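Local coordinates for protein aminotransferase AspB (Helicobacter pylori 26695, PDB 3EZS) that probably transfers amino groups between amino acids and keto acids with pyridoxal 5'-phosphate as cofactor, like other class I and II aminotransferases, at residues S309-L314 with Y349-L354; I86-S91 with G241-D246; I159-N164 with E194-I199. One frame throughout, in Å; residues are numbered along the deposited sequence.

Contact 1: S309-L314 with Y349-L354; sequences SFYVYL and YVRLAL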
loop_
_atom_site.group_PDB
_atom_site.type_symbol
_atom_site.label_atom_id
_atom_site.label_comp_id
_atom_site.label_asym_id
_atom_site.label_seq_id
_atom_site.Cartn_x
_atom_site.Cartn_y
_atom_site.Cartn_z
ATOM N N SER A 309 -20.188 17.936 -1.913
ATOM C CA SER A 309 -19.932 16.694 -2.656
ATOM C C SER A 309 -20.361 16.960 -4.099
ATOM O O SER A 309 -20.749 18.067 -4.417
ATOM C CB SER A 309 -20.669 15.467 -2.068
ATOM O OG SER A 309 -21.979 15.276 -2.625
ATOM N N PHE A 310 -20.249 15.961 -4.964
ATOM C CA PHE A 310 -20.748 16.081 -6.325
ATOM C C PHE A 310 -21.879 15.062 -6.615
ATOM O O PHE A 310 -22.144 14.712 -7.779
ATOM C CB PHE A 310 -19.611 16.031 -7.364
ATOM C CG PHE A 310 -18.662 14.850 -7.252
ATOM C CD1 PHE A 310 -19.112 13.545 -7.234
ATOM C CD2 PHE A 310 -17.290 15.066 -7.299
ATOM C CE1 PHE A 310 -18.223 12.484 -7.187
ATOM C CE2 PHE A 310 -16.400 14.002 -7.259
ATOM C CZ PHE A 310 -16.875 12.715 -7.203
ATOM N N TYR A 311 -22.564 14.616 -5.556
ATOM C CA TYR A 311 -23.659 13.661 -5.687
ATOM C C TYR A 311 -25.050 14.288 -5.592
ATOM O O TYR A 311 -25.218 15.399 -5.069
ATOM C CB TYR A 311 -23.574 12.558 -4.623
ATOM C CG TYR A 311 -22.270 11.805 -4.641
ATOM C CD1 TYR A 311 -21.948 10.967 -5.700
ATOM C CD2 TYR A 311 -21.347 11.949 -3.612
ATOM C CE1 TYR A 311 -20.732 10.294 -5.732
ATOM C CE2 TYR A 311 -20.135 11.278 -3.637
ATOM C CZ TYR A 311 -19.830 10.466 -4.711
ATOM O OH TYR A 311 -18.619 9.798 -4.747
ATOM N N VAL A 312 -26.022 13.556 -6.140
ATOM C CA VAL A 312 -27.441 13.833 -5.980
ATOM C C VAL A 312 -28.016 12.518 -5.454
ATOM O O VAL A 312 -27.828 11.476 -6.085
ATOM C CB VAL A 312 -28.142 14.200 -7.284
ATOM C CG1 VAL A 312 -29.645 14.422 -7.040
ATOM C CG2 VAL A 312 -27.480 15.443 -7.925
ATOM N N TYR A 313 -28.652 12.565 -4.279
ATOM C CA TYR A 313 -29.292 11.403 -3.640
ATOM C C TYR A 313 -30.765 11.568 -4.015
ATOM O O TYR A 313 -31.528 12.226 -3.303
ATOM C CB TYR A 313 -29.031 11.455 -2.121
ATOM C CG TYR A 313 -29.308 10.182 -1.360
ATOM C CD1 TYR A 313 -28.577 9.015 -1.611
ATOM C CD2 TYR A 313 -30.258 10.147 -0.358
ATOM C CE1 TYR A 313 -28.825 7.842 -0.898
ATOM C CE2 TYR A 313 -30.507 8.978 0.365
ATOM C CZ TYR A 313 -29.791 7.834 0.093
ATOM O OH TYR A 313 -30.061 6.687 0.830
ATOM N N LEU A 314 -31.135 11.000 -5.164
ATOM C CA LEU A 314 -32.441 11.233 -5.797
ATOM C C LEU A 314 -33.586 10.307 -5.357
ATOM O O LEU A 314 -33.512 9.103 -5.591
ATOM C CB LEU A 314 -32.267 11.144 -7.317
ATOM C CG LEU A 314 -33.364 11.692 -8.238
ATOM C CD1 LEU A 314 -33.429 13.217 -8.166
ATOM C CD2 LEU A 314 -33.093 11.226 -9.677
ATOM N N TYR A 349 -33.921 5.403 -3.409
ATOM C CA TYR A 349 -33.022 6.382 -4.012
ATOM C C TYR A 349 -32.076 5.811 -5.040
ATOM O O TYR A 349 -31.742 4.615 -5.007
ATOM C CB TYR A 349 -32.140 7.005 -2.921
ATOM C CG TYR A 349 -32.909 7.793 -1.892
ATOM C CD1 TYR A 349 -33.474 7.158 -0.793
ATOM C CD2 TYR A 349 -33.084 9.171 -2.029
ATOM C CE1 TYR A 349 -34.184 7.868 0.143
ATOM C CE2 TYR A 349 -33.804 9.894 -1.100
ATOM C CZ TYR A 349 -34.350 9.234 -0.012
ATOM O OH TYR A 349 -35.080 9.916 0.918
ATOM N N VAL A 350 -31.655 6.680 -5.969
ATOM C CA VAL A 350 -30.543 6.372 -6.877
ATOM C C VAL A 350 -29.558 7.493 -6.610
ATOM O O VAL A 350 -29.966 8.635 -6.305
ATOM C CB VAL A 350 -30.868 6.300 -8.411
ATOM C CG1 VAL A 350 -31.766 5.107 -8.718
ATOM C CG2 VAL A 350 -31.449 7.620 -8.962
ATOM N N ARG A 351 -28.272 7.160 -6.672
ATOM C CA ARG A 351 -27.231 8.131 -6.517
ATOM C C ARG A 351 -26.779 8.505 -7.918
ATOM O O ARG A 351 -26.625 7.625 -8.781
ATOM C CB ARG A 351 -26.034 7.584 -5.738
ATOM C CG ARG A 351 -25.036 8.687 -5.381
ATOM C CD ARG A 351 -23.699 8.143 -4.939
ATOM N NE ARG A 351 -22.933 7.589 -6.061
ATOM C CZ ARG A 351 -21.760 6.986 -5.908
ATOM N NH1 ARG A 351 -21.183 6.920 -4.712
ATOM N NH2 ARG A 351 -21.141 6.484 -6.955
ATOM N N LEU A 352 -26.557 9.804 -8.116
ATOM C CA LEU A 352 -26.057 10.364 -9.367
ATOM C C LEU A 352 -24.696 11.032 -9.051
ATOM O O LEU A 352 -24.596 11.775 -8.071
ATOM C CB LEU A 352 -27.013 11.429 -9.922
ATOM C CG LEU A 352 -28.507 11.152 -10.166
ATOM C CD1 LEU A 352 -29.139 12.376 -10.811
ATOM C CD2 LEU A 352 -28.744 9.943 -11.032
ATOM N N ALA A 353 -23.680 10.771 -9.884
ATOM C CA ALA A 353 -22.336 11.305 -9.705
ATOM C C ALA A 353 -22.110 12.347 -10.795
ATOM O O ALA A 353 -21.911 11.995 -11.952
ATOM C CB ALA A 353 -21.282 10.166 -9.778
ATOM N N LEU A 354 -22.144 13.631 -10.421
ATOM C CA LEU A 354 -22.047 14.719 -11.403
ATOM C C LEU A 354 -20.576 15.033 -11.710
ATOM O O LEU A 354 -20.055 16.100 -11.383
ATOM C CB LEU A 354 -22.818 15.948 -10.915
ATOM C CG LEU A 354 -24.273 15.698 -10.490
ATOM C CD1 LEU A 354 -24.933 17.026 -10.252
ATOM C CD2 LEU A 354 -25.096 14.863 -11.499
#
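Arg351 passes aslant the CD1-CE1 side of the Tyr311 ring. Its CB leaves strand 349-353 on the side that also carries Tyr311, Tyr313 and Ala353. CG, set opposite the backbone N (chi1 -171°), stands 3.9 Å from Tyr311 CD1; CD comes closer to the same CD1, at 3.4 Å. The bend at chi3 then brings the head group to the ring: Arg351 NE and CZ each lie 3.5 Å from Tyr311 CE1, which sits over one guanidinium face, the two planes only 20° apart. At the tip NH1 bonds to Asn165 OD1 and NH2 to Gly29 O, while Tyr311 OH pairs with the hydroxyl of Tyr196.

Further along this side, Tyr313 and Tyr349 form an offset stack, centroids 4.1 Å apart and planes at 14°; Tyr349 CB also makes a CH-pi contact over the Tyr313 face. On the other side Val312 meets helix 280-299, Leu314 and Leu352 meet helix 358-372, and Val350 packs on Leu314; Leu354 CD1 lies 3.8 Å from Val312 CG2. The strands run antiparallel within a small three-stranded sheet, 311-315 beside 349-353 beside 335-336. Five backbone bonds join the segments, ending with Leu354 N to Phe310 O at 2.9 Å.

One side is thus oily; the other carries a guanidinium with one face covered by the rim of Tyr311 and both terminal nitrogens bonded, which should fix its rotation. In aspartate aminotransferases an equivalent C-terminal-domain arginine holds the substrate carboxylate, and Arg351 is its probable counterpart.

Contact 2: I86-S91 with G241-D246; sequences ISTLGS and GFIAGD. With PO4 (phosphate ion), chain C.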
loop_
_atom_site.group_PDB
_atom_site.type_symbol
_atom_site.label_atom_id
_atom_site.label_comp_id
_atom_site.label_asym_id
_atom_site.label_seq_id
_atom_site.Cartn_x
_atom_site.Cartn_y
_atom_site.Cartn_z
ATOM N N ILE A 86 0.379 12.773 9.045
ATOM C CA ILE A 86 1.110 11.678 8.408
ATOM C C ILE A 86 0.685 11.606 6.941
ATOM O O ILE A 86 -0.507 11.660 6.655
ATOM C CB ILE A 86 0.877 10.310 9.130
ATOM C CG1 ILE A 86 1.692 10.239 10.439
ATOM C CG2 ILE A 86 1.289 9.120 8.241
ATOM C CD1 ILE A 86 1.632 8.902 11.140
ATOM N N SER A 87 1.663 11.512 6.031
ATOM C CA SER A 87 1.425 11.393 4.583
ATOM C C SER A 87 1.057 9.949 4.268
ATOM O O SER A 87 1.714 9.017 4.774
ATOM C CB SER A 87 2.689 11.751 3.783
ATOM O OG SER A 87 3.048 13.121 3.893
ATOM N N THR A 88 0.038 9.751 3.429
ATOM C CA THR A 88 -0.438 8.406 3.085
ATOM C C THR A 88 -0.625 8.205 1.567
ATOM O O THR A 88 -0.597 9.157 0.791
ATOM C CB THR A 88 -1.769 8.108 3.820
ATOM O OG1 THR A 88 -2.819 8.921 3.280
ATOM C CG2 THR A 88 -1.639 8.387 5.309
ATOM N N LEU A 89 -0.825 6.950 1.172
ATOM C CA LEU A 89 -0.960 6.573 -0.224
ATOM C C LEU A 89 -2.433 6.647 -0.625
ATOM O O LEU A 89 -3.044 5.646 -0.975
ATOM C CB LEU A 89 -0.394 5.152 -0.429
ATOM C CG LEU A 89 0.074 4.840 -1.845
ATOM C CD1 LEU A 89 1.329 5.697 -2.118
ATOM C CD2 LEU A 89 0.361 3.374 -2.038
ATOM N N GLY A 90 -2.990 7.854 -0.611
ATOM C CA GLY A 90 -4.418 8.047 -0.839
ATOM C C GLY A 90 -5.143 7.840 0.483
ATOM O O GLY A 90 -4.507 7.661 1.520
ATOM N N SER A 91 -6.467 7.878 0.462
ATOM C CA SER A 91 -7.250 7.674 1.685
ATOM C C SER A 91 -7.737 6.224 1.878
ATOM O O SER A 91 -7.986 5.788 3.006
ATOM C CB SER A 91 -8.451 8.633 1.701
ATOM O OG SER A 91 -9.348 8.351 0.636
ATOM N N GLY A 241 -2.614 11.282 -0.090
ATOM C CA GLY A 241 -3.555 11.659 0.943
ATOM C C GLY A 241 -2.774 11.856 2.220
ATOM O O GLY A 241 -1.534 11.817 2.216
ATOM N N PHE A 242 -3.507 12.118 3.293
ATOM C CA PHE A 242 -2.926 12.262 4.607
ATOM C C PHE A 242 -3.959 12.004 5.693
ATOM O O PHE A 242 -5.169 11.905 5.434
ATOM C CB PHE A 242 -2.214 13.624 4.796
ATOM C CG PHE A 242 -3.115 14.851 4.754
ATOM C CD1 PHE A 242 -3.785 15.288 5.897
ATOM C CD2 PHE A 242 -3.211 15.616 3.599
ATOM C CE1 PHE A 242 -4.592 16.431 5.866
ATOM C CE2 PHE A 242 -4.004 16.757 3.565
ATOM C CZ PHE A 242 -4.690 17.165 4.704
ATOM N N ILE A 243 -3.440 11.843 6.897
ATOM C CA ILE A 243 -4.226 11.696 8.110
ATOM C C ILE A 243 -3.608 12.678 9.109
ATOM O O ILE A 243 -2.386 12.704 9.288
ATOM C CB ILE A 243 -4.263 10.257 8.644
ATOM C CG1 ILE A 243 -5.135 10.191 9.901
ATOM C CG2 ILE A 243 -2.861 9.719 8.912
ATOM C CD1 ILE A 243 -5.506 8.793 10.289
ATOM N N ALA A 244 -4.463 13.500 9.723
ATOM C CA ALA A 244 -4.045 14.525 10.658
ATOM C C ALA A 244 -4.883 14.494 11.938
ATOM O O ALA A 244 -6.077 14.154 11.909
ATOM C CB ALA A 244 -4.141 15.902 9.985
ATOM N N GLY A 245 -4.252 14.829 13.061
ATOM C CA GLY A 245 -4.948 14.849 14.350
ATOM C C GLY A 245 -4.064 14.457 15.518
ATOM O O GLY A 245 -2.914 14.882 15.586
ATOM N N ASP A 246 -4.625 13.637 16.408
ATOM C CA ASP A 246 -3.983 13.143 17.656
ATOM C C ASP A 246 -2.545 12.680 17.435
ATOM O O ASP A 246 -2.318 11.609 16.870
ATOM C CB ASP A 246 -4.809 11.986 18.231
ATOM C CG ASP A 246 -4.448 11.638 19.670
ATOM O OD1 ASP A 246 -3.269 11.719 20.072
ATOM O OD2 ASP A 246 -5.382 11.220 20.387
HETATM P P PO4 C . -8.599 7.838 -2.658
HETATM O O1 PO4 C . -7.908 8.902 -1.851
HETATM O O2 PO4 C . -8.051 6.490 -2.333
HETATM O O3 PO4 C . -8.360 8.083 -4.106
HETATM O O4 PO4 C . -10.053 7.838 -2.291
#
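Thr88 CG2 meets Ile243 CG2 at 4.0 Å, the two side chains crossing at about a right angle on one side of the paired strands. Ile86 joins them there through its CB, 3.8 Å from the same Ile243 CG2, before its longer branch turns away. Thr88 turns its hydroxyl between the backbone N and the carbonyl carbon (chi1 69°), from where OG1 donates to Gly90 O at 2.7 Å and ties down the turn that follows the strand. Phe242 points to the other side with Ser87. Its CB lies 3.2 Å from Ile86 O, but the ring swings off to lie nearly parallel with His227, beside Trp276 and against helix 62-76.

Strand 85-88 is an outermost strand of the seven-stranded mixed sheet, and 241-245, next to it, runs antiparallel to both of its neighbours, as in the large domain of fold type I pyridoxal phosphate enzymes. Four backbone bonds pair them: Ile86 with Ile243 and Thr88 with Gly241, each pair exchanging two in the manner of hydrogen-bonded antiparallel partners.

Without side chains, Gly90 and Gly241 bring their CA atoms to 4.1 Å. Just beyond, at the start of helix 92-102, Ser91 grips a phosphate ion, probably from the crystallisation liquor, N and OG both 2.9 Å from O1. Arg92 N, Ser228, Ser230 and Arg239 complete its binding site, consistent with the seat of the cofactor phosphate. Leu89, at the centre of an inverse gamma turn, packs on Leu89 of the second subunit.

Contact 3: I159-N164 with E194-I199; sequences ILNSPN and ECYSEI. With EDO (1,2-ethanediol), chain F; EDO (1,2-ethanediol), chain D.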
loop_
_atom_site.group_PDB
_atom_site.type_symbol
_atom_site.label_atom_id
_atom_site.label_comp_id
_atom_site.label_asym_id
_atom_site.label_seq_id
_atom_site.Cartn_x
_atom_site.Cartn_y
_atom_site.Cartn_z
ATOM N N ILE A 159 -16.604 6.465 12.786
ATOM C CA ILE A 159 -16.188 7.016 11.499
ATOM C C ILE A 159 -17.327 7.824 10.913
ATOM O O ILE A 159 -18.407 7.293 10.673
ATOM C CB ILE A 159 -15.850 5.917 10.474
ATOM C CG1 ILE A 159 -14.753 4.990 10.997
ATOM C CG2 ILE A 159 -15.405 6.541 9.149
ATOM C CD1 ILE A 159 -14.496 3.788 10.113
ATOM N N LEU A 160 -17.099 9.122 10.733
ATOM C CA LEU A 160 -18.047 9.999 10.071
ATOM C C LEU A 160 -17.491 10.256 8.671
ATOM O O LEU A 160 -16.295 10.019 8.407
ATOM C CB LEU A 160 -18.206 11.323 10.819
ATOM C CG LEU A 160 -18.635 11.258 12.293
ATOM C CD1 LEU A 160 -18.501 12.648 12.926
ATOM C CD2 LEU A 160 -20.055 10.688 12.462
ATOM N N ASN A 161 -18.364 10.728 7.784
ATOM C CA ASN A 161 -17.986 11.063 6.420
ATOM C C ASN A 161 -18.744 12.337 6.062
ATOM O O ASN A 161 -19.892 12.272 5.609
ATOM C CB ASN A 161 -18.342 9.913 5.482
ATOM C CG ASN A 161 -17.971 10.177 4.027
ATOM O OD1 ASN A 161 -18.620 9.651 3.108
ATOM N ND2 ASN A 161 -16.919 10.964 3.806
ATOM N N SER A 162 -18.094 13.488 6.260
ATOM C CA SER A 162 -18.721 14.785 6.034
ATOM C C SER A 162 -17.799 15.763 5.299
ATOM O O SER A 162 -16.768 16.152 5.850
ATOM C CB SER A 162 -19.111 15.373 7.378
ATOM O OG SER A 162 -19.756 16.604 7.235
ATOM N N PRO A 163 -18.179 16.199 4.070
ATOM C CA PRO A 163 -19.386 15.842 3.297
ATOM C C PRO A 163 -19.490 14.353 2.996
ATOM O O PRO A 163 -18.470 13.659 2.834
ATOM C CB PRO A 163 -19.250 16.671 2.013
ATOM C CG PRO A 163 -18.329 17.803 2.390
ATOM C CD PRO A 163 -17.373 17.217 3.372
ATOM N N ASN A 164 -20.731 13.882 2.932
ATOM C CA ASN A 164 -21.036 12.473 2.798
ATOM C C ASN A 164 -21.241 11.916 1.388
ATOM O O ASN A 164 -21.923 12.524 0.542
ATOM C CB ASN A 164 -22.319 12.200 3.604
ATOM C CG ASN A 164 -22.700 10.715 3.652
ATOM O OD1 ASN A 164 -23.682 10.308 3.045
ATOM N ND2 ASN A 164 -21.901 9.909 4.344
ATOM N N GLU A 194 -12.710 13.097 5.351
ATOM C CA GLU A 194 -12.905 14.433 4.780
ATOM C C GLU A 194 -12.490 14.554 3.315
ATOM O O GLU A 194 -12.060 15.625 2.868
ATOM C CB GLU A 194 -12.171 15.470 5.648
ATOM C CG GLU A 194 -12.750 15.539 7.015
ATOM C CD GLU A 194 -12.254 16.673 7.890
ATOM O OE1 GLU A 194 -11.189 17.293 7.645
ATOM O OE2 GLU A 194 -12.979 16.935 8.856
ATOM N N CYS A 195 -12.662 13.467 2.570
ATOM C CA CYS A 195 -12.252 13.468 1.162
ATOM C C CYS A 195 -13.093 14.351 0.221
ATOM O O CYS A 195 -12.648 14.644 -0.898
ATOM C CB CYS A 195 -12.095 12.037 0.657
ATOM S SG CYS A 195 -10.769 11.210 1.560
ATOM N N TYR A 196 -14.255 14.835 0.671
ATOM C CA TYR A 196 -15.074 15.758 -0.133
ATOM C C TYR A 196 -15.007 17.198 0.371
ATOM O O TYR A 196 -15.779 18.042 -0.068
ATOM C CB TYR A 196 -16.537 15.263 -0.198
ATOM C CG TYR A 196 -16.635 13.963 -0.962
ATOM C CD1 TYR A 196 -16.701 13.954 -2.343
ATOM C CD2 TYR A 196 -16.597 12.747 -0.304
ATOM C CE1 TYR A 196 -16.756 12.769 -3.052
ATOM C CE2 TYR A 196 -16.643 11.553 -1.001
ATOM C CZ TYR A 196 -16.720 11.569 -2.381
ATOM O OH TYR A 196 -16.777 10.388 -3.087
ATOM N N SER A 197 -14.047 17.509 1.235
ATOM C CA SER A 197 -13.993 18.845 1.819
ATOM C C SER A 197 -13.676 19.955 0.813
ATOM O O SER A 197 -13.937 21.111 1.092
ATOM C CB SER A 197 -13.033 18.865 3.017
ATOM O OG SER A 197 -11.739 18.458 2.623
ATOM N N GLU A 198 -13.137 19.606 -0.357
ATOM C CA GLU A 198 -12.842 20.590 -1.393
ATOM C C GLU A 198 -13.879 20.587 -2.514
ATOM O O GLU A 198 -13.718 21.309 -3.497
ATOM C CB GLU A 198 -11.443 20.338 -1.977
ATOM C CG GLU A 198 -10.287 20.724 -1.067
ATOM C CD GLU A 198 -10.014 22.212 -1.108
ATOM O OE1 GLU A 198 -10.845 22.978 -0.596
ATOM O OE2 GLU A 198 -8.972 22.620 -1.677
ATOM N N ILE A 199 -14.928 19.775 -2.369
ATOM C CA ILE A 199 -15.991 19.672 -3.354
ATOM C C ILE A 199 -17.189 20.324 -2.700
ATOM O O ILE A 199 -17.879 19.714 -1.907
ATOM C CB ILE A 199 -16.294 18.191 -3.757
ATOM C CG1 ILE A 199 -14.998 17.424 -4.091
ATOM C CG2 ILE A 199 -17.284 18.141 -4.933
ATOM C CD1 ILE A 199 -14.084 18.155 -5.104
HETATM C C1 EDO F . -15.891 8.075 -0.882
HETATM O O1 EDO F . -14.624 8.457 -1.446
HETATM C C2 EDO F . -15.779 8.076 0.653
HETATM O O2 EDO F . -16.143 9.297 1.293
HETATM C C1 EDO D . -23.190 13.022 7.542
HETATM O O1 EDO D . -22.173 14.016 7.334
HETATM C C2 EDO D . -22.630 11.931 8.443
HETATM O O2 EDO D . -21.345 11.532 8.002
HETATM O O HOH W 1 -15.764 14.002 2.999
#
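Pro163 presses its ring against the backbone and CB of Tyr196, and this apolar packing is the main direct touch: CB to CB is 3.8 Å, and Pro163 CG lies 3.5 Å from Tyr196 O. The peptide bond before the proline is cis. Ser162 O adds a looser contact with CG of Glu194.

A single water supplies the polar link, donating to Pro163 O at 2.7 Å and accepting from Tyr196 N at 2.9 Å; it sits in the plane of the tyrosine ring, at its edge. Segment 159-164 runs out of strand 157-160 into the Ser-Pro-Asn-Asn-Pro-Thr-Gly sequence, a form of the (N/S)PNNPTG motif of class I and II aminotransferases, and 194-199 follows the parallel neighbour 189-193.

Within 194-199, Glu194 O accepts from both Ser197 OG (2.9 Å) and Ser197 N, closing a type I turn, while Glu194's carboxylate is held by Ser207, Leu208 N and Asn192.

An ethanediol, probably from the crystallisation liquor, lies at the edge of the Tyr196 ring; its bonds to Asn161 ND2 and Tyr196 OH are weak. The main partners of these two groups are Asp193 O and Tyr311.

Contact 3 lies between the other two, its centre about 14 Å from each; the centres of contacts 1 and 2 are about 27 Å apart, on opposite sides of the chain's centre. Contact 3 meets contact 1 through two probable hydrogen bonds, Tyr196 OH to Tyr311 OH at 2.5 Å and Ser309 N to Ile199 O at 2.9 Å, so the small C-terminal sheet is tied to the loop after strand 189-193. It meets contact 2, within whose loop it is nested, by packing of Cys195 SG on Ser91 OG at 3.3 Å. Both reach the seven-stranded sheet, and the phosphate held by Ser91 suggests that the cofactor site lies near this junction.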